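PDB 3UCJ: carbonic anhydrase from Coccomyxa sp. PA, which probably catalyses the reversible hydration of carbon dioxide to hydrogencarbonate, as a zinc-dependent enzyme of the beta class. Local coordinates for residues 29-34 / 60-65; 73-78 / 159-164; 89-94 / 175-180; 128-133 / 155-160. All coordinates share one frame; numbering follows the deposited sequence.

Interaction 1: residues 29-34 / 60-65. With PO4 (phosphate ion), chain E.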
loop_
_atom_site.group_PDB
_atom_site.type_symbol
_atom_site.label_atom_id
_atom_site.label_comp_id
_atom_site.label_asym_id
_atom_site.label_seq_id
_atom_site.Cartn_x
_atom_site.Cartn_y
_atom_site.Cartn_z
ATOM N N THR A 29 -38.061 -14.453 -6.860
ATOM C CA THR A 29 -37.325 -13.680 -5.824
ATOM C C THR A 29 -35.791 -13.775 -5.998
ATOM O O THR A 29 -35.064 -13.407 -5.100
ATOM C CB THR A 29 -37.648 -14.056 -4.322
ATOM O OG1 THR A 29 -37.198 -15.396 -4.042
ATOM C CG2 THR A 29 -39.136 -13.890 -3.946
ATOM N N TYR A 30 -35.348 -14.297 -7.143
ATOM C CA TYR A 30 -33.888 -14.522 -7.443
ATOM C C TYR A 30 -33.070 -13.253 -7.105
ATOM O O TYR A 30 -32.040 -13.348 -6.389
ATOM C CB TYR A 30 -33.741 -14.825 -8.910
ATOM C CG TYR A 30 -32.386 -15.373 -9.299
ATOM C CD1 TYR A 30 -32.028 -16.691 -9.000
ATOM C CD2 TYR A 30 -31.470 -14.552 -10.009
ATOM C CE1 TYR A 30 -30.787 -17.214 -9.408
ATOM C CE2 TYR A 30 -30.214 -15.064 -10.437
ATOM C CZ TYR A 30 -29.880 -16.374 -10.128
ATOM O OH TYR A 30 -28.663 -16.860 -10.556
ATOM N N PHE A 31 -33.552 -12.098 -7.556
ATOM C CA PHE A 31 -32.869 -10.799 -7.245
ATOM C C PHE A 31 -33.527 -10.121 -6.038
ATOM O O PHE A 31 -32.858 -9.584 -5.110
ATOM C CB PHE A 31 -32.892 -9.903 -8.454
ATOM C CG PHE A 31 -32.200 -10.490 -9.651
ATOM C CD1 PHE A 31 -30.792 -10.730 -9.608
ATOM C CD2 PHE A 31 -32.908 -10.809 -10.805
ATOM C CE1 PHE A 31 -30.151 -11.301 -10.686
ATOM C CE2 PHE A 31 -32.268 -11.369 -11.937
ATOM C CZ PHE A 31 -30.859 -11.590 -11.879
ATOM N N SER A 32 -34.881 -10.171 -5.970
ATOM C CA SER A 32 -35.502 -9.361 -4.953
ATOM C C SER A 32 -35.064 -9.756 -3.584
ATOM O O SER A 32 -35.017 -8.906 -2.665
ATOM C CB SER A 32 -37.086 -9.320 -5.076
ATOM O OG SER A 32 -37.645 -10.665 -4.967
ATOM N N LYS A 33 -34.772 -11.046 -3.344
ATOM C CA LYS A 33 -34.452 -11.355 -1.958
ATOM C C LYS A 33 -33.090 -10.757 -1.483
ATOM O O LYS A 33 -32.829 -10.701 -0.269
ATOM C CB LYS A 33 -34.398 -12.858 -1.697
ATOM C CG LYS A 33 -33.405 -13.536 -2.577
ATOM C CD LYS A 33 -33.332 -15.027 -2.368
ATOM C CE LYS A 33 -32.692 -15.616 -3.602
ATOM N NZ LYS A 33 -32.638 -17.028 -3.360
ATOM N N VAL A 34 -32.275 -10.293 -2.447
ATOM C CA VAL A 34 -30.997 -9.656 -2.048
ATOM C C VAL A 34 -31.037 -8.179 -2.386
ATOM O O VAL A 34 -29.962 -7.535 -2.520
ATOM C CB VAL A 34 -29.776 -10.345 -2.751
ATOM C CG1 VAL A 34 -29.629 -11.772 -2.135
ATOM C CG2 VAL A 34 -29.923 -10.387 -4.263
ATOM N N MET A 60 -23.173 -20.599 -8.459
ATOM C CA MET A 60 -23.744 -19.839 -7.337
ATOM C C MET A 60 -24.583 -18.702 -7.817
ATOM O O MET A 60 -24.313 -18.113 -8.911
ATOM C CB MET A 60 -22.656 -19.290 -6.462
ATOM C CG MET A 60 -22.080 -20.398 -5.647
ATOM S SD MET A 60 -20.649 -19.781 -4.773
ATOM C CE MET A 60 -20.479 -20.978 -3.460
ATOM N N ALA A 61 -25.613 -18.385 -7.030
ATOM C CA ALA A 61 -26.538 -17.343 -7.446
ATOM C C ALA A 61 -26.088 -16.060 -6.738
ATOM O O ALA A 61 -25.284 -16.132 -5.805
ATOM C CB ALA A 61 -27.998 -17.728 -7.051
ATOM N N PRO A 62 -26.632 -14.900 -7.124
ATOM C CA PRO A 62 -26.237 -13.705 -6.336
ATOM C C PRO A 62 -26.413 -13.798 -4.796
ATOM O O PRO A 62 -27.446 -14.328 -4.299
ATOM C CB PRO A 62 -27.131 -12.603 -6.930
ATOM C CG PRO A 62 -27.323 -13.019 -8.381
ATOM C CD PRO A 62 -27.402 -14.542 -8.334
ATOM N N GLY A 63 -25.458 -13.318 -4.007
ATOM C CA GLY A 63 -25.647 -13.368 -2.538
ATOM C C GLY A 63 -24.952 -14.535 -1.824
ATOM O O GLY A 63 -24.990 -14.630 -0.579
ATOM N N GLU A 64 -24.281 -15.411 -2.587
ATOM C CA GLU A 64 -23.598 -16.553 -1.984
ATOM C C GLU A 64 -22.082 -16.453 -1.784
ATOM O O GLU A 64 -21.537 -17.106 -0.876
ATOM C CB GLU A 64 -23.841 -17.782 -2.847
ATOM C CG GLU A 64 -25.338 -18.156 -2.923
ATOM C CD GLU A 64 -25.462 -19.555 -3.498
ATOM O OE1 GLU A 64 -26.122 -19.724 -4.516
ATOM O OE2 GLU A 64 -24.824 -20.488 -2.942
ATOM N N VAL A 65 -21.393 -15.717 -2.635
ATOM C CA VAL A 65 -19.961 -15.632 -2.503
ATOM C C VAL A 65 -19.430 -14.218 -2.731
ATOM O O VAL A 65 -19.602 -13.659 -3.774
ATOM C CB VAL A 65 -19.256 -16.691 -3.375
ATOM C CG1 VAL A 65 -19.566 -16.480 -4.787
ATOM C CG2 VAL A 65 -17.774 -16.673 -3.168
HETATM P P PO4 E . -32.879 -19.012 -0.335
HETATM O O1 PO4 E . -33.717 -19.110 -1.543
HETATM O O2 PO4 E . -33.513 -18.093 0.700
HETATM O O3 PO4 E . -32.637 -20.371 0.294
HETATM O O4 PO4 E . -31.571 -18.423 -0.742
HETATM O O HOH W 1 -30.062 -15.259 -5.910
#
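Y30 and F31 bring their rings up to P62, and V34 closes on the same proline from farther along the chain. Y30 is the one to trace outward. Its CB starts off to one side of 60-65, and with CG anti to the backbone N (chi1 -167°) the ring swings across to the turn. CE1 meets the methyl of A61, CB to CE1 at 3.7 Å, while on the other flank CE2 lies 3.5 Å from CD of P62. CZ sits between these two neighbours, and the OH at the tip ends against the proline, 3.4 Å from P62 CD. The phenol and the pyrrolidine cross at about a right angle. F31 adds a looser touch, its CE1 4.0 Å from P62 CG, and Y30 CD2 lies over the centre of the F31 ring. V34 points at the turn and sets CG1 4.0 Å from P62 O. No direct hydrogen bond joins the segments; a water bridges them instead, donating to Y30 O at 2.8 Å and to P62 O at 3.2 Å, above the centre of one face of the Y30 ring. K33 turns its amine to a phosphate ion, probably from the crystallisation liquor. F31 also meets W19 of helix 10-26 edge-to-face, and V34 O accepts from R51 of the second subunit. Residues 61-64 form a type II beta turn with G63 third, where phi is positive, and E64 OE1 accepts from A61 N: a connection from helix 54-57 into strand 65-70, packed against the loop that follows helix 10-26.

Interaction 2: residues 73-78 / 159-164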
loop_
_atom_site.group_PDB
_atom_site.type_symbol
_atom_site.label_atom_id
_atom_site.label_comp_id
_atom_site.label_asym_id
_atom_site.label_seq_id
_atom_site.Cartn_x
_atom_site.Cartn_y
_atom_site.Cartn_z
ATOM N N ASN A 73 -3.864 -14.043 -7.062
ATOM C CA ASN A 73 -4.532 -14.519 -5.897
ATOM C C ASN A 73 -3.693 -14.446 -4.631
ATOM O O ASN A 73 -3.564 -15.368 -3.845
ATOM C CB ASN A 73 -5.243 -15.906 -6.110
ATOM C CG ASN A 73 -4.325 -17.044 -6.579
ATOM O OD1 ASN A 73 -4.268 -17.355 -7.793
ATOM N ND2 ASN A 73 -3.717 -17.734 -5.643
ATOM N N LEU A 74 -3.128 -13.270 -4.423
ATOM C CA LEU A 74 -2.172 -13.094 -3.364
ATOM C C LEU A 74 -2.878 -12.464 -2.124
ATOM O O LEU A 74 -3.753 -11.652 -2.276
ATOM C CB LEU A 74 -1.162 -12.041 -3.811
ATOM C CG LEU A 74 -0.345 -12.512 -5.058
ATOM C CD1 LEU A 74 0.721 -11.452 -5.220
ATOM C CD2 LEU A 74 0.443 -13.814 -4.793
ATOM N N VAL A 75 -2.372 -12.797 -0.966
ATOM C CA VAL A 75 -2.929 -12.289 0.315
ATOM C C VAL A 75 -1.774 -11.783 1.142
ATOM O O VAL A 75 -0.874 -12.559 1.562
ATOM C CB VAL A 75 -3.616 -13.484 1.064
ATOM C CG1 VAL A 75 -4.139 -13.040 2.502
ATOM C CG2 VAL A 75 -4.696 -14.053 0.215
ATOM N N SER A 76 -1.761 -10.468 1.456
ATOM C CA SER A 76 -0.764 -9.981 2.314
ATOM C C SER A 76 -1.451 -9.127 3.400
ATOM O O SER A 76 -2.369 -8.376 3.074
ATOM C CB SER A 76 0.108 -8.955 1.506
ATOM O OG SER A 76 0.983 -8.276 2.408
ATOM N N ASN A 77 -0.891 -9.165 4.623
ATOM C CA ASN A 77 -1.394 -8.335 5.756
ATOM C C ASN A 77 -1.226 -6.870 5.455
ATOM O O ASN A 77 -1.994 -6.008 5.983
ATOM C CB ASN A 77 -0.547 -8.601 6.976
ATOM C CG ASN A 77 -0.794 -10.012 7.619
ATOM O OD1 ASN A 77 -1.782 -10.707 7.338
ATOM N ND2 ASN A 77 0.139 -10.389 8.467
ATOM N N LYS A 78 -0.301 -6.587 4.504
ATOM C CA LYS A 78 -0.070 -5.177 4.176
ATOM C C LYS A 78 -0.781 -4.706 2.959
ATOM O O LYS A 78 -0.495 -3.602 2.487
ATOM C CB LYS A 78 1.435 -4.948 4.130
ATOM C CG LYS A 78 2.024 -5.101 5.549
ATOM C CD LYS A 78 3.553 -5.163 5.669
ATOM C CE LYS A 78 4.231 -3.759 5.283
ATOM N NZ LYS A 78 5.672 -3.663 5.827
ATOM N N GLU A 159 -0.745 -22.924 -1.426
ATOM C CA GLU A 159 -0.432 -23.247 -0.054
ATOM C C GLU A 159 0.025 -22.056 0.747
ATOM O O GLU A 159 -0.323 -21.918 1.931
ATOM C CB GLU A 159 0.631 -24.402 0.071
ATOM C CG GLU A 159 0.764 -24.710 1.594
ATOM C CD GLU A 159 1.548 -25.972 1.986
ATOM O OE1 GLU A 159 2.043 -26.679 1.055
ATOM O OE2 GLU A 159 1.701 -26.171 3.225
ATOM N N ALA A 160 0.883 -21.204 0.163
ATOM C CA ALA A 160 1.389 -20.076 0.916
ATOM C C ALA A 160 0.233 -19.104 1.204
ATOM O O ALA A 160 0.231 -18.499 2.274
ATOM C CB ALA A 160 2.433 -19.336 0.043
ATOM N N GLN A 161 -0.699 -18.944 0.250
ATOM C CA GLN A 161 -1.752 -17.930 0.430
ATOM C C GLN A 161 -2.754 -18.486 1.443
ATOM O O GLN A 161 -3.299 -17.727 2.255
ATOM C CB GLN A 161 -2.425 -17.477 -0.887
ATOM C CG GLN A 161 -1.405 -16.918 -1.918
ATOM C CD GLN A 161 -0.372 -15.907 -1.322
ATOM O OE1 GLN A 161 -0.727 -15.068 -0.455
ATOM N NE2 GLN A 161 0.952 -16.007 -1.783
ATOM N N VAL A 162 -2.907 -19.802 1.486
ATOM C CA VAL A 162 -3.722 -20.384 2.588
ATOM C C VAL A 162 -3.106 -20.113 3.903
ATOM O O VAL A 162 -3.823 -19.696 4.886
ATOM C CB VAL A 162 -3.967 -21.926 2.386
ATOM C CG1 VAL A 162 -4.470 -22.579 3.707
ATOM C CG2 VAL A 162 -4.916 -22.097 1.251
ATOM N N PHE A 163 -1.780 -20.281 4.010
ATOM C CA PHE A 163 -1.120 -19.951 5.277
ATOM C C PHE A 163 -1.305 -18.465 5.630
ATOM O O PHE A 163 -1.593 -18.075 6.814
ATOM C CB PHE A 163 0.427 -20.273 5.176
ATOM C CG PHE A 163 1.176 -20.010 6.455
ATOM C CD1 PHE A 163 1.447 -21.089 7.317
ATOM C CD2 PHE A 163 1.678 -18.742 6.778
ATOM C CE1 PHE A 163 2.156 -20.920 8.494
ATOM C CE2 PHE A 163 2.413 -18.518 8.023
ATOM C CZ PHE A 163 2.633 -19.623 8.892
ATOM N N ASN A 164 -1.160 -17.612 4.610
ATOM C CA ASN A 164 -1.312 -16.171 4.911
ATOM C C ASN A 164 -2.735 -15.832 5.430
ATOM O O ASN A 164 -2.875 -15.007 6.318
ATOM C CB ASN A 164 -1.019 -15.334 3.639
ATOM C CG ASN A 164 0.500 -15.324 3.353
ATOM O OD1 ASN A 164 1.262 -15.616 4.263
ATOM N ND2 ASN A 164 0.914 -15.163 2.088
HETATM O O HOH W 2 -0.959 -13.176 6.677
#
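The side-chain amide of Q161 is approached on both faces by donors that converge on one oxygen. V75 N donates to Q161 OE1 at 2.9 Å from above one side of the carbonyl plane, 51° out of it, and N164 ND2 comes to the same OE1 at 3.0 Å from the opposite face. N164 keeps this bond within its own amide plane. At the other corner Q161 NE2 is held by N157 OD1, a turn back on the helix, and lies 3.8 Å from L74 CD2. The amide is thus pinned at both ends. With CG anti to the carbonyl carbon (chi1 -57°), Q161 sets CG 3.3 Å from N73 O, a buried carbonyl with no polar partner; the bend at chi2 then turns the amide to V75. This is where helix 146-167 backs the loop between strand 65-70 and helix 80-92, close to the zinc site of the beta-class fold: the N73 side chain is about 5 Å from the metal. A leucine in place of Q161 would probably leave V75 N and N164 ND2 without their shared acceptor, and N157 OD1 without this donor. V75 packs CG1 on N164 CB at 4.0 Å, and farther along a water donates to both N77 OD1 and N164 O.

Interaction 3: residues 89-94 / 175-180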
loop_
_atom_site.group_PDB
_atom_site.type_symbol
_atom_site.label_atom_id
_atom_site.label_comp_id
_atom_site.label_asym_id
_atom_site.label_seq_id
_atom_site.Cartn_x
_atom_site.Cartn_y
_atom_site.Cartn_z
ATOM N N THR A 89 -15.958 -9.388 5.577
ATOM C CA THR A 89 -16.628 -10.657 5.480
ATOM C C THR A 89 -16.552 -11.421 6.800
ATOM O O THR A 89 -17.587 -11.992 7.193
ATOM C CB THR A 89 -16.129 -11.616 4.353
ATOM O OG1 THR A 89 -14.728 -11.794 4.536
ATOM C CG2 THR A 89 -16.474 -10.967 2.967
ATOM N N VAL A 90 -15.395 -11.423 7.460
ATOM C CA VAL A 90 -15.234 -12.255 8.650
ATOM C C VAL A 90 -15.959 -11.559 9.833
ATOM O O VAL A 90 -16.676 -12.220 10.632
ATOM C CB VAL A 90 -13.750 -12.513 8.993
ATOM C CG1 VAL A 90 -13.580 -13.126 10.355
ATOM C CG2 VAL A 90 -13.041 -13.439 7.912
ATOM N N ASP A 91 -15.741 -10.264 9.970
ATOM C CA ASP A 91 -16.194 -9.568 11.175
ATOM C C ASP A 91 -17.652 -9.122 11.098
ATOM O O ASP A 91 -18.382 -9.100 12.161
ATOM C CB ASP A 91 -15.331 -8.374 11.478
ATOM C CG ASP A 91 -13.927 -8.744 11.909
ATOM O OD1 ASP A 91 -13.581 -9.931 12.078
ATOM O OD2 ASP A 91 -13.154 -7.810 12.193
ATOM N N HIS A 92 -18.138 -8.740 9.920
ATOM C CA HIS A 92 -19.468 -8.198 9.815
ATOM C C HIS A 92 -20.420 -9.139 9.175
ATOM O O HIS A 92 -21.522 -9.393 9.681
ATOM C CB HIS A 92 -19.445 -6.904 9.031
ATOM C CG HIS A 92 -18.769 -5.790 9.739
ATOM N ND1 HIS A 92 -19.456 -4.857 10.482
ATOM C CD2 HIS A 92 -17.473 -5.411 9.759
ATOM C CE1 HIS A 92 -18.610 -3.952 10.948
ATOM N NE2 HIS A 92 -17.400 -4.277 10.534
ATOM N N LEU A 93 -20.027 -9.738 8.075
ATOM C CA LEU A 93 -20.947 -10.700 7.492
ATOM C C LEU A 93 -20.982 -12.085 8.202
ATOM O O LEU A 93 -21.905 -12.869 7.913
ATOM C CB LEU A 93 -20.647 -10.893 6.026
ATOM C CG LEU A 93 -20.846 -9.625 5.172
ATOM C CD1 LEU A 93 -20.676 -10.011 3.697
ATOM C CD2 LEU A 93 -22.312 -9.001 5.353
ATOM N N LYS A 94 -19.910 -12.390 8.949
ATOM C CA LYS A 94 -19.664 -13.675 9.615
ATOM C C LYS A 94 -19.784 -14.802 8.628
ATOM O O LYS A 94 -20.544 -15.791 8.817
ATOM C CB LYS A 94 -20.593 -13.848 10.867
ATOM C CG LYS A 94 -20.542 -12.661 11.785
ATOM C CD LYS A 94 -21.822 -12.650 12.715
ATOM C CE LYS A 94 -21.995 -11.336 13.516
ATOM N NZ LYS A 94 -21.092 -11.380 14.714
ATOM N N TRP A 175 -10.744 -16.834 15.127
ATOM C CA TRP A 175 -10.485 -18.087 15.851
ATOM C C TRP A 175 -10.348 -17.851 17.374
ATOM O O TRP A 175 -10.894 -18.628 18.156
ATOM C CB TRP A 175 -9.280 -18.838 15.282
ATOM C CG TRP A 175 -9.512 -19.459 13.905
ATOM C CD1 TRP A 175 -10.697 -19.669 13.288
ATOM C CD2 TRP A 175 -8.493 -20.019 13.039
ATOM N NE1 TRP A 175 -10.496 -20.309 12.093
ATOM C CE2 TRP A 175 -9.148 -20.542 11.926
ATOM C CE3 TRP A 175 -7.085 -20.153 13.149
ATOM C CZ2 TRP A 175 -8.461 -21.142 10.862
ATOM C CZ3 TRP A 175 -6.413 -20.801 12.124
ATOM C CH2 TRP A 175 -7.091 -21.289 11.012
ATOM N N ALA A 176 -9.642 -16.816 17.811
ATOM C CA ALA A 176 -9.451 -16.595 19.235
ATOM C C ALA A 176 -10.759 -16.319 19.967
ATOM O O ALA A 176 -10.790 -16.492 21.204
ATOM C CB ALA A 176 -8.449 -15.480 19.541
ATOM N N ARG A 177 -11.789 -15.839 19.259
ATOM C CA ARG A 177 -13.090 -15.556 19.904
ATOM C C ARG A 177 -14.083 -16.684 19.669
ATOM O O ARG A 177 -15.274 -16.559 19.970
ATOM C CB ARG A 177 -13.641 -14.145 19.504
ATOM C CG ARG A 177 -14.184 -14.031 18.050
ATOM C CD ARG A 177 -14.564 -12.559 17.647
ATOM N NE ARG A 177 -14.907 -12.480 16.224
ATOM C CZ ARG A 177 -14.118 -11.882 15.272
ATOM N NH1 ARG A 177 -12.988 -11.262 15.587
ATOM N NH2 ARG A 177 -14.515 -11.899 14.008
ATOM N N GLY A 178 -13.592 -17.781 19.091
ATOM C CA GLY A 178 -14.395 -18.955 18.829
ATOM C C GLY A 178 -15.379 -18.856 17.707
ATOM O O GLY A 178 -16.356 -19.597 17.662
ATOM N N GLN A 179 -15.162 -17.941 16.756
ATOM C CA GLN A 179 -16.021 -17.896 15.621
ATOM C C GLN A 179 -15.628 -18.974 14.654
ATOM O O GLN A 179 -14.430 -19.162 14.400
ATOM C CB GLN A 179 -15.896 -16.507 14.964
ATOM C CG GLN A 179 -16.751 -16.317 13.771
ATOM C CD GLN A 179 -16.536 -14.889 13.226
ATOM O OE1 GLN A 179 -16.272 -13.955 13.974
ATOM N NE2 GLN A 179 -16.656 -14.764 11.956
ATOM N N PRO A 180 -16.627 -19.742 14.158
ATOM C CA PRO A 180 -16.371 -20.823 13.249
ATOM C C PRO A 180 -15.973 -20.236 11.885
ATOM O O PRO A 180 -16.711 -19.435 11.270
ATOM C CB PRO A 180 -17.708 -21.540 13.081
ATOM C CG PRO A 180 -18.662 -20.931 14.096
ATOM C CD PRO A 180 -18.080 -19.601 14.489
HETATM O O HOH W 3 -11.363 -10.628 13.303
#
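D91 OD1 is held by two donors: R177 NH2, in a salt bridge at 2.9 Å, and a water that donates to D91 OD1 at 2.6 Å. The same water accepts from R177 NH1 at 2.9 Å, so it spans the two side chains. The carboxylate and guanidinium planes stand 73° apart, and the two groups do not face each other as a flat two-pronged pair; NH2 meets OD1 from above the carboxylate plane. R177 NH2 is shared, for it also donates to Q179 OE1 at 2.7 Å, where R177 NE adds a weak bond. That hold turns the other end of the amide to helix 80-92, where Q179 NE2 donates to V90 O at 2.9 Å. This bond is nearly straight (168°), and the carbonyl oxygen lies in the amide plane of Q179. The glutamine chain is fully extended, with CG anti to the backbone N (chi1 -179°), and this is what carries its amide across to the last turns of helix 80-92. The V90 methyl CG1 only brushes the amide, 3.8 Å from Q179 NE2. Losing the amide to an alanine here would probably leave V90 O without this donor and the R177 guanidinium freer to turn away from D91. G178, at positive phi, is the C-prime residue of a Schellman motif that ends helix 169-176 and sends the chain on to strand 182-189. At this surface the C-terminal parts of two helices are joined by a run of polar bonds, from D91 through R177 and Q179 to V90 O, with the ionic pair probably softened by solvent.

Interaction 4: residues 128-133 / 155-160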
loop_
_atom_site.group_PDB
_atom_site.type_symbol
_atom_site.label_atom_id
_atom_site.label_comp_id
_atom_site.label_asym_id
_atom_site.label_seq_id
_atom_site.Cartn_x
_atom_site.Cartn_y
_atom_site.Cartn_z
ATOM N N SER A 128 5.991 -9.654 -6.348
ATOM C CA SER A 128 7.102 -9.947 -5.473
ATOM C C SER A 128 6.732 -11.093 -4.524
ATOM O O SER A 128 7.572 -11.934 -4.190
ATOM C CB SER A 128 7.590 -8.700 -4.637
ATOM O OG SER A 128 7.961 -7.632 -5.515
ATOM N N ASP A 129 5.436 -11.188 -4.136
ATOM C CA ASP A 129 5.108 -12.240 -3.185
ATOM C C ASP A 129 5.383 -13.607 -3.820
ATOM O O ASP A 129 5.701 -14.582 -3.068
ATOM C CB ASP A 129 3.569 -12.268 -2.804
ATOM C CG ASP A 129 3.045 -10.914 -2.225
ATOM O OD1 ASP A 129 1.935 -10.910 -1.622
ATOM O OD2 ASP A 129 3.574 -9.829 -2.509
ATOM N N VAL A 130 5.026 -13.703 -5.091
ATOM C CA VAL A 130 5.251 -15.009 -5.801
ATOM C C VAL A 130 6.781 -15.352 -5.756
ATOM O O VAL A 130 7.148 -16.498 -5.423
ATOM C CB VAL A 130 4.754 -14.965 -7.213
ATOM C CG1 VAL A 130 4.996 -16.410 -7.846
ATOM C CG2 VAL A 130 3.222 -14.657 -7.229
ATOM N N ARG A 131 7.640 -14.356 -5.983
ATOM C CA ARG A 131 9.078 -14.637 -5.828
ATOM C C ARG A 131 9.448 -15.150 -4.455
ATOM O O ARG A 131 10.353 -15.997 -4.328
ATOM C CB ARG A 131 9.951 -13.457 -6.246
ATOM C CG ARG A 131 9.950 -13.195 -7.760
ATOM C CD ARG A 131 10.920 -12.095 -8.191
ATOM N NE ARG A 131 10.443 -10.760 -7.822
ATOM C CZ ARG A 131 9.772 -9.961 -8.644
ATOM N NH1 ARG A 131 9.531 -10.339 -9.936
ATOM N NH2 ARG A 131 9.404 -8.769 -8.224
ATOM N N GLU A 132 8.798 -14.649 -3.396
ATOM C CA GLU A 132 9.172 -15.014 -2.071
ATOM C C GLU A 132 8.792 -16.483 -1.843
ATOM O O GLU A 132 9.537 -17.183 -1.218
ATOM C CB GLU A 132 8.375 -14.141 -1.066
ATOM C CG GLU A 132 8.931 -12.784 -0.930
ATOM C CD GLU A 132 8.098 -12.046 0.220
ATOM O OE1 GLU A 132 7.159 -11.296 -0.106
ATOM O OE2 GLU A 132 8.334 -12.320 1.458
ATOM N N VAL A 133 7.639 -16.896 -2.322
ATOM C CA VAL A 133 7.221 -18.264 -2.220
ATOM C C VAL A 133 8.176 -19.155 -3.011
ATOM O O VAL A 133 8.645 -20.118 -2.540
ATOM C CB VAL A 133 5.835 -18.463 -2.794
ATOM C CG1 VAL A 133 5.486 -19.887 -2.751
ATOM C CG2 VAL A 133 4.807 -17.666 -2.029
ATOM N N GLU A 155 0.629 -24.366 -7.337
ATOM C CA GLU A 155 0.302 -25.094 -6.145
ATOM C C GLU A 155 0.963 -24.563 -4.886
ATOM O O GLU A 155 0.347 -24.470 -3.863
ATOM C CB GLU A 155 0.625 -26.571 -6.334
ATOM C CG GLU A 155 -0.209 -27.236 -7.375
ATOM C CD GLU A 155 0.365 -28.549 -7.885
ATOM O OE1 GLU A 155 -0.143 -29.047 -8.881
ATOM O OE2 GLU A 155 1.321 -29.048 -7.301
ATOM N N LEU A 156 2.235 -24.252 -4.971
ATOM C CA LEU A 156 2.959 -23.735 -3.824
ATOM C C LEU A 156 2.376 -22.383 -3.434
ATOM O O LEU A 156 2.329 -22.065 -2.232
ATOM C CB LEU A 156 4.449 -23.540 -4.161
ATOM C CG LEU A 156 5.202 -24.923 -4.162
ATOM C CD1 LEU A 156 6.582 -24.716 -4.848
ATOM C CD2 LEU A 156 5.246 -25.544 -2.781
ATOM N N ASN A 157 1.991 -21.635 -4.454
ATOM C CA ASN A 157 1.420 -20.302 -4.206
ATOM C C ASN A 157 0.083 -20.472 -3.445
ATOM O O ASN A 157 -0.156 -19.807 -2.384
ATOM C CB ASN A 157 1.247 -19.536 -5.492
ATOM C CG ASN A 157 0.806 -18.067 -5.212
ATOM O OD1 ASN A 157 1.423 -17.381 -4.383
ATOM N ND2 ASN A 157 -0.279 -17.666 -5.831
ATOM N N VAL A 158 -0.780 -21.367 -3.927
ATOM C CA VAL A 158 -2.011 -21.666 -3.124
ATOM C C VAL A 158 -1.663 -21.965 -1.661
ATOM O O VAL A 158 -2.273 -21.404 -0.702
ATOM C CB VAL A 158 -2.871 -22.821 -3.746
ATOM C CG1 VAL A 158 -4.077 -23.158 -2.802
ATOM C CG2 VAL A 158 -3.379 -22.398 -5.126
ATOM N N GLU A 159 -0.745 -22.924 -1.426
ATOM C CA GLU A 159 -0.432 -23.247 -0.054
ATOM C C GLU A 159 0.025 -22.056 0.747
ATOM O O GLU A 159 -0.323 -21.918 1.931
ATOM C CB GLU A 159 0.631 -24.402 0.071
ATOM C CG GLU A 159 0.764 -24.710 1.594
ATOM C CD GLU A 159 1.548 -25.972 1.986
ATOM O OE1 GLU A 159 2.043 -26.679 1.055
ATOM O OE2 GLU A 159 1.701 -26.171 3.225
ATOM N N ALA A 160 0.883 -21.204 0.163
ATOM C CA ALA A 160 1.389 -20.076 0.916
ATOM C C ALA A 160 0.233 -19.104 1.204
ATOM O O ALA A 160 0.231 -18.499 2.274
ATOM C CB ALA A 160 2.433 -19.336 0.043
#
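V130 is the first residue of segment 128-133, on helix 128-135, to meet the long helix, its CG2 reaching to 4.3 Å from N157 OD1; D129, just before it, makes a salt bridge to K78 of the third subunit. One turn on, V133 does most of the work. It points at residues 155-160, and CG1, anti to its backbone N (chi1 176°), goes one way while CG2 goes the other. CG1 lies alongside the backbone of L156, 3.9 Å from L156 O and 4.1 Å from L156 CB. CG2 meets the methyl of A160 at CB, 3.6 Å away, and comes within 4.1 Å of N157 OD1. The valine is therefore spread over L156, N157 and A160, neighbours on one flank of helix 146-167. The N157 side chain crosses V133 at about a right angle, with its polar atoms engaged elsewhere: OD1 accepts from Q161 NE2, and ND2 donates to G72 O. No hydrogen bond passes between the two helices here; the contact is a small apolar patch with an amide at its border. The local axes approach to 9.9 Å at an angle of 100°, so the short helix runs across the long one. M153, farther back on helix 146-167, also touches V130 and V133, while L156 reaches helix 138-141. The long helix also lies against strand 194-202, with V158 on L198 and E159 on I199.

Interactions 2 and 4 form one continuous patch: their centres are 8 Å apart, both use helix 146-167, and L74 CD2 touches V130 CG2 at 3.8 Å and N157 OD1 at 3.7 Å. Together they lie next to the zinc site formed by C47, H103 and C106; N73 is about 5 Å and N157 about 8 Å from the metal, side chain to ion. Both also touch the third subunit. Interaction 3 sits 18 Å from interaction 2, centre to centre, in the C-terminal parts of helices 80-92 and 169-176. Interaction 1 is the outlier, 33 Å from interaction 4 between centres and beside the second subunit, although the nearest atoms of interactions 1 and 3 are about 7 Å apart.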